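PDB 4J6F: putative alcohol dehydrogenase from Sinorhizobium meliloti, which probably oxidises alcohols with a nicotinamide cofactor in the manner of medium-chain dehydrogenases. Local coordinates for residues S29-V37 / G160-L168; K67-N75 / D182-A191. All blocks are in the same frame, centred on the assembly; numbering follows the deposited sequence.

Interaction 1: S29-V37 / G160-L168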
# COMPACT_ATOMS: atom_id res chain seq x y z
N SER A 29 5.90 -11.00 -50.60
CA SER A 29 4.70 -11.78 -50.35
C SER A 29 3.71 -11.03 -49.47
O SER A 29 2.63 -11.55 -49.17
CB SER A 29 5.07 -13.08 -49.65
OG SER A 29 5.87 -13.89 -50.48
N VAL A 30 4.08 -9.83 -49.03
CA VAL A 30 3.24 -9.04 -48.13
C VAL A 30 2.07 -8.43 -48.92
O VAL A 30 2.30 -7.59 -49.79
CB VAL A 30 4.05 -7.91 -47.48
CG1 VAL A 30 3.21 -7.13 -46.49
CG2 VAL A 30 5.30 -8.47 -46.82
N PRO A 31 0.83 -8.85 -48.61
CA PRO A 31 -0.36 -8.40 -49.36
C PRO A 31 -0.80 -6.99 -48.95
O PRO A 31 -0.28 -6.45 -47.99
CB PRO A 31 -1.42 -9.44 -48.98
CG PRO A 31 -1.02 -9.93 -47.62
CD PRO A 31 0.47 -9.77 -47.51
N LYS A 32 -1.74 -6.40 -49.68
CA LYS A 32 -2.21 -5.06 -49.34
C LYS A 32 -3.38 -5.07 -48.35
O LYS A 32 -3.61 -4.09 -47.64
CB LYS A 32 -2.50 -4.23 -50.60
CG LYS A 32 -1.32 -4.03 -51.56
CD LYS A 32 -0.08 -3.38 -50.92
CE LYS A 32 0.71 -2.49 -51.88
NZ LYS A 32 1.08 -3.14 -53.17
N THR A 33 -4.11 -6.18 -48.29
CA THR A 33 -5.12 -6.37 -47.25
C THR A 33 -4.86 -7.67 -46.48
O THR A 33 -4.15 -8.57 -46.96
CB THR A 33 -6.57 -6.34 -47.80
OG1 THR A 33 -6.78 -7.42 -48.71
CG2 THR A 33 -6.86 -5.01 -48.51
N MSE A 34 -5.42 -7.77 -45.28
CA MSE A 34 -5.20 -8.93 -44.42
C MSE A 34 -6.43 -9.31 -43.63
O MSE A 34 -7.44 -8.58 -43.60
CB MSE A 34 -4.05 -8.64 -43.45
CG MSE A 34 -4.35 -7.39 -42.63
SE MSE A 34 -3.10 -7.23 -41.11
CE MSE A 34 -3.67 -5.52 -40.30
N THR A 35 -6.32 -10.46 -42.97
CA THR A 35 -7.33 -10.96 -42.06
C THR A 35 -7.00 -10.48 -40.65
O THR A 35 -5.83 -10.44 -40.26
CB THR A 35 -7.33 -12.50 -42.11
OG1 THR A 35 -7.81 -12.92 -43.39
CG2 THR A 35 -8.21 -13.09 -41.06
N ALA A 36 -8.03 -10.09 -39.90
CA ALA A 36 -7.85 -9.65 -38.52
C ALA A 36 -9.16 -9.72 -37.78
O ALA A 36 -10.23 -9.60 -38.38
CB ALA A 36 -7.31 -8.23 -38.45
N VAL A 37 -9.07 -9.92 -36.47
CA VAL A 37 -10.23 -9.86 -35.61
C VAL A 37 -10.31 -8.45 -35.07
O VAL A 37 -9.38 -7.99 -34.41
CB VAL A 37 -10.18 -10.91 -34.49
CG1 VAL A 37 -11.24 -10.62 -33.44
CG2 VAL A 37 -10.33 -12.31 -35.08
N GLY A 160 -2.79 -4.45 -32.30
CA GLY A 160 -1.98 -5.55 -31.75
C GLY A 160 -1.90 -6.79 -32.62
O GLY A 160 -1.95 -6.71 -33.84
N GLY A 161 -1.78 -7.96 -32.00
CA GLY A 161 -1.46 -9.19 -32.73
C GLY A 161 -2.56 -10.12 -33.22
O GLY A 161 -2.27 -11.18 -33.78
N TYR A 162 -3.82 -9.77 -33.02
CA TYR A 162 -4.88 -10.60 -33.57
C TYR A 162 -5.15 -10.23 -35.02
O TYR A 162 -6.25 -9.85 -35.38
CB TYR A 162 -6.15 -10.47 -32.74
CG TYR A 162 -5.98 -10.99 -31.34
CD1 TYR A 162 -5.15 -12.06 -31.07
CD2 TYR A 162 -6.66 -10.42 -30.28
CE1 TYR A 162 -4.99 -12.53 -29.80
CE2 TYR A 162 -6.51 -10.89 -29.01
CZ TYR A 162 -5.68 -11.95 -28.77
OH TYR A 162 -5.53 -12.43 -27.51
N ALA A 163 -4.12 -10.38 -35.82
CA ALA A 163 -4.09 -10.04 -37.24
C ALA A 163 -2.93 -10.81 -37.87
O ALA A 163 -2.14 -11.44 -37.13
CB ALA A 163 -3.90 -8.55 -37.40
N GLU A 164 -2.82 -10.78 -39.21
CA GLU A 164 -1.72 -11.46 -39.92
C GLU A 164 -0.41 -10.65 -39.92
O GLU A 164 0.67 -11.22 -40.04
CB GLU A 164 -2.11 -11.81 -41.35
CG GLU A 164 -3.23 -12.83 -41.45
CD GLU A 164 -3.70 -13.09 -42.88
OE1 GLU A 164 -3.93 -12.12 -43.65
OE2 GLU A 164 -3.86 -14.27 -43.22
N TYR A 165 -0.53 -9.33 -39.77
CA TYR A 165 0.61 -8.43 -39.78
C TYR A 165 0.46 -7.35 -38.72
O TYR A 165 -0.65 -6.96 -38.39
CB TYR A 165 0.78 -7.79 -41.15
CG TYR A 165 1.04 -8.79 -42.24
CD1 TYR A 165 2.33 -9.26 -42.47
CD2 TYR A 165 -0.00 -9.29 -43.02
CE1 TYR A 165 2.58 -10.20 -43.46
CE2 TYR A 165 0.24 -10.23 -44.01
CZ TYR A 165 1.54 -10.68 -44.22
OH TYR A 165 1.80 -11.60 -45.19
N MSE A 166 1.58 -6.86 -38.20
CA MSE A 166 1.53 -5.83 -37.17
C MSE A 166 2.68 -4.89 -37.34
O MSE A 166 3.82 -5.32 -37.59
CB MSE A 166 1.57 -6.50 -35.80
CG MSE A 166 1.28 -5.54 -34.66
SE MSE A 166 1.72 -6.48 -32.98
CE MSE A 166 1.98 -4.89 -31.86
N ALA A 167 2.38 -3.60 -37.21
CA ALA A 167 3.40 -2.55 -37.17
C ALA A 167 3.80 -2.30 -35.72
O ALA A 167 2.96 -2.41 -34.83
CB ALA A 167 2.87 -1.27 -37.80
N LEU A 168 5.06 -1.97 -35.48
CA LEU A 168 5.53 -1.63 -34.12
C LEU A 168 6.92 -1.03 -34.17
O LEU A 168 7.66 -1.32 -35.11
CB LEU A 168 5.55 -2.85 -33.21
CG LEU A 168 6.51 -3.96 -33.59
CD1 LEU A 168 7.18 -4.52 -32.34
CD2 LEU A 168 5.78 -5.05 -34.34
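Glu164 sets its CG beside its own backbone N (chi1 -65°) and extends from there toward the backbone of Thr35, while Met34 turns its CG between its backbone N and carbonyl carbon (chi1 57°) and sends a straight chain toward Tyr165. Both reach across a short antiparallel beta bridge that joins the N-terminal strand 33-39 to the approach to strand 165-169, which belongs to the GroES-like domain. Ala36 and Ala163 form a non-hydrogen-bonded pair, their CB atoms 3.6 Å apart. On one side of it Val37 N donates to Tyr162 O at 3.0 Å; on the other, Glu164 N donates to Thr35 O at 3.2 Å. The Glu164 carboxylate adds a third link, for Thr35 N points almost straight at OE1 (3.0 Å, 173°), meeting it from above the carboxylate plane. One residue thus uses its amide and its side chain to hold both the N-H and the C=O of Thr35. With an alanine in place of Glu164, Thr35 N would probably lose its carboxylate acceptor, leaving the backbone amide at that position as the remaining hydrogen-bond link to Thr35. Tyr162, centre of an inverse gamma turn, carries its ring away from the bridge, where its OH is hydrogen-bonded to Asp77. The selenium of Met34, modelled as selenomethionine, lies at the edge of the Tyr165 ring in a Met-aromatic contact, 5.5 Å from the ring centroid. Farther along that ring, Pro31 CD packs 3.5 Å from Tyr165 CE2, and Val30 lies over one face, its CG1 4.4 Å from Tyr165 CE1.

Interaction 2: K67-N75 / D182-A191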
# COMPACT_ATOMS: atom_id res chain seq x y z
N LYS A 67 5.16 -10.43 -39.66
CA LYS A 67 4.13 -11.39 -39.99
C LYS A 67 3.85 -12.21 -38.73
O LYS A 67 4.70 -13.00 -38.29
CB LYS A 67 4.57 -12.27 -41.16
CG LYS A 67 3.67 -13.47 -41.35
CD LYS A 67 3.45 -13.86 -42.80
CE LYS A 67 2.25 -14.78 -42.89
NZ LYS A 67 2.47 -15.76 -43.97
N VAL A 68 2.67 -12.00 -38.15
CA VAL A 68 2.33 -12.62 -36.86
C VAL A 68 2.23 -14.12 -36.98
O VAL A 68 1.56 -14.63 -37.86
CB VAL A 68 1.01 -12.11 -36.28
CG1 VAL A 68 0.90 -12.49 -34.81
CG2 VAL A 68 0.88 -10.60 -36.45
N THR A 69 2.89 -14.84 -36.09
CA THR A 69 2.85 -16.29 -36.14
C THR A 69 2.09 -16.85 -34.96
O THR A 69 1.52 -17.94 -35.06
CB THR A 69 4.24 -16.89 -36.24
OG1 THR A 69 5.07 -16.30 -35.23
CG2 THR A 69 4.83 -16.60 -37.64
N ALA A 70 2.06 -16.07 -33.86
CA ALA A 70 1.36 -16.42 -32.61
C ALA A 70 1.04 -15.17 -31.80
O ALA A 70 1.78 -14.19 -31.86
CB ALA A 70 2.20 -17.38 -31.78
N CYS A 71 -0.06 -15.21 -31.04
CA CYS A 71 -0.42 -14.13 -30.11
C CYS A 71 -1.18 -14.65 -28.89
O CYS A 71 -2.23 -15.28 -29.03
CB CYS A 71 -1.25 -13.05 -30.81
SG CYS A 71 -1.44 -11.57 -29.77
N GLY A 72 -0.66 -14.38 -27.70
CA GLY A 72 -1.22 -14.95 -26.48
C GLY A 72 -2.35 -14.11 -25.92
O GLY A 72 -2.29 -12.90 -25.99
N MSE A 73 -3.35 -14.77 -25.34
CA MSE A 73 -4.53 -14.09 -24.78
C MSE A 73 -4.34 -13.69 -23.33
O MSE A 73 -3.71 -14.40 -22.55
CB MSE A 73 -5.76 -14.99 -24.88
CG MSE A 73 -5.82 -15.73 -26.20
SE MSE A 73 -7.57 -16.64 -26.32
CE MSE A 73 -8.73 -15.09 -26.70
N ASN A 74 -4.90 -12.53 -22.97
CA ASN A 74 -4.83 -11.99 -21.61
C ASN A 74 -6.16 -11.42 -21.12
O ASN A 74 -7.02 -11.05 -21.92
CB ASN A 74 -3.77 -10.90 -21.55
CG ASN A 74 -2.39 -11.44 -21.78
OD1 ASN A 74 -1.81 -12.13 -20.94
ND2 ASN A 74 -1.86 -11.16 -22.95
N ASN A 75 -6.32 -11.31 -19.81
CA ASN A 75 -7.53 -10.74 -19.25
C ASN A 75 -7.88 -9.35 -19.80
O ASN A 75 -9.06 -9.02 -20.03
CB ASN A 75 -7.42 -10.71 -17.73
CG ASN A 75 -7.68 -12.07 -17.12
OD1 ASN A 75 -8.07 -13.00 -17.81
ND2 ASN A 75 -7.49 -12.18 -15.82
N ASP A 182 7.64 -20.28 -31.80
CA ASP A 182 6.92 -19.01 -31.83
C ASP A 182 5.73 -19.05 -30.87
O ASP A 182 5.55 -18.13 -30.07
CB ASP A 182 6.46 -18.67 -33.26
CG ASP A 182 7.63 -18.51 -34.23
OD1 ASP A 182 8.81 -18.69 -33.82
OD2 ASP A 182 7.37 -18.21 -35.42
N ILE A 183 4.94 -20.13 -30.92
CA ILE A 183 3.83 -20.31 -29.98
C ILE A 183 4.29 -20.26 -28.51
O ILE A 183 3.65 -19.61 -27.69
CB ILE A 183 3.03 -21.60 -30.24
CG1 ILE A 183 2.27 -21.51 -31.58
CG2 ILE A 183 2.07 -21.87 -29.09
CD1 ILE A 183 1.71 -22.82 -32.11
N GLU A 184 5.39 -20.94 -28.19
CA GLU A 184 5.89 -21.02 -26.82
C GLU A 184 6.31 -19.64 -26.34
O GLU A 184 6.01 -19.24 -25.22
CB GLU A 184 7.06 -22.00 -26.73
CG GLU A 184 6.64 -23.45 -26.98
CD GLU A 184 7.75 -24.46 -26.77
OE1 GLU A 184 7.47 -25.50 -26.13
OE2 GLU A 184 8.90 -24.25 -27.25
N LEU A 185 6.98 -18.91 -27.22
CA LEU A 185 7.45 -17.57 -26.94
C LEU A 185 6.30 -16.58 -26.73
O LEU A 185 6.47 -15.57 -26.05
CB LEU A 185 8.31 -17.12 -28.11
CG LEU A 185 9.48 -16.19 -27.84
CD1 LEU A 185 10.31 -16.69 -26.67
CD2 LEU A 185 10.31 -16.11 -29.10
N ALA A 186 5.14 -16.86 -27.32
CA ALA A 186 3.99 -15.96 -27.24
C ALA A 186 3.23 -16.04 -25.91
O ALA A 186 2.18 -15.40 -25.74
CB ALA A 186 3.05 -16.22 -28.40
N THR A 187 3.74 -16.82 -24.97
CA THR A 187 3.03 -17.01 -23.72
C THR A 187 3.45 -15.96 -22.70
O THR A 187 2.78 -15.79 -21.69
CB THR A 187 3.23 -18.43 -23.15
OG1 THR A 187 4.58 -18.61 -22.70
CG2 THR A 187 2.92 -19.49 -24.19
N PHE A 188 4.53 -15.24 -22.97
CA PHE A 188 5.23 -14.52 -21.89
C PHE A 188 4.87 -13.06 -21.61
O PHE A 188 4.62 -12.70 -20.46
CB PHE A 188 6.73 -14.62 -22.07
CG PHE A 188 7.28 -16.01 -21.89
CD1 PHE A 188 7.34 -16.59 -20.64
CD2 PHE A 188 7.79 -16.71 -22.97
CE1 PHE A 188 7.87 -17.86 -20.47
CE2 PHE A 188 8.33 -17.97 -22.81
CZ PHE A 188 8.38 -18.55 -21.56
N CYS A 189 4.82 -12.19 -22.62
CA CYS A 189 5.00 -10.76 -22.38
C CYS A 189 4.07 -9.91 -21.48
O CYS A 189 4.56 -9.24 -20.60
CB CYS A 189 5.08 -10.06 -23.73
SG CYS A 189 5.21 -8.27 -23.63
N CYS A 190 2.75 -9.98 -21.63
CA CYS A 190 1.86 -9.27 -20.72
C CYS A 190 1.87 -9.82 -19.30
O CYS A 190 2.16 -9.08 -18.37
CB CYS A 190 0.43 -9.23 -21.27
SG CYS A 190 -0.75 -8.33 -20.23
N ALA A 191 1.56 -11.10 -19.12
CA ALA A 191 1.46 -11.62 -17.75
C ALA A 191 2.79 -11.66 -16.99
O ALA A 191 2.80 -11.39 -15.78
CB ALA A 191 0.77 -12.97 -17.71
O HOH W 1 1.23 -13.04 -20.84
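Ala70 and Ala186 meet methyl to methyl, CB to CB at 3.7 Å, where strand 63-72 of the GroES-like domain packs against helix 182-185 and the turn leading to helix 189-201. Thr69 and Ala70 both face Val115 in a classic beta bulge, and both turn their side chains toward the helical segment. The Ala70 methyl also packs against Ile183, 4.1 Å from its CG1, so one small side chain lies against both Ile183 and Ala186 and also touches the carbonyl of Asp182. One residue beyond Cys71, Gly72 CA comes 3.5 Å from Ala186 O in a CA-H...O contact. At the bulge, Thr69 OG1 lies between its backbone N and carbonyl carbon (chi1 49°) and donates to Asp182 OD2 at 3.0 Å, from above the carboxylate plane. His117 also bonds to OD2 and Arg133 forms a salt bridge with OD1, which would be expected to favour the charged form of this aspartate. At the far end of the contact, Asn74 lays its amide against the first side-chain carbon of Cys190, ND2 to CB at 3.4 Å. Asp113 ties the two together from outside, accepting from Asn74 ND2 through one oxygen and from Cys190 N through the other; a glycerol, probably from the crystallisation liquor, lies about 4 Å from the Cys190 side chain. A water links Asn74 to the helix, hydrogen-bonded to Asn74 OD1 at 3.2 Å and accepting from Ala191 N at 2.6 Å.

In the fold
From the N terminus the chain passes through 29-37, 67-75, 160-168 and 182-191 in that order, so the two contacts cross instead of nesting. Interaction 1 closes a loop of 122 residues that contains 67-75; interaction 2 closes one of 106 residues that contains 160-168. Their centres lie about 15 Å apart, and they meet through strands 63-72 and 165-169, antiparallel neighbours in one mixed sheet, with Val68 N and Glu164 O 2.9 Å apart in a probable hydrogen bond. Interaction 1 fastens the small three-stranded N-terminal sheet to this larger sheet, and interaction 2 lays helices 182-185 and 189-201 against it closer to the centre of the folded chain.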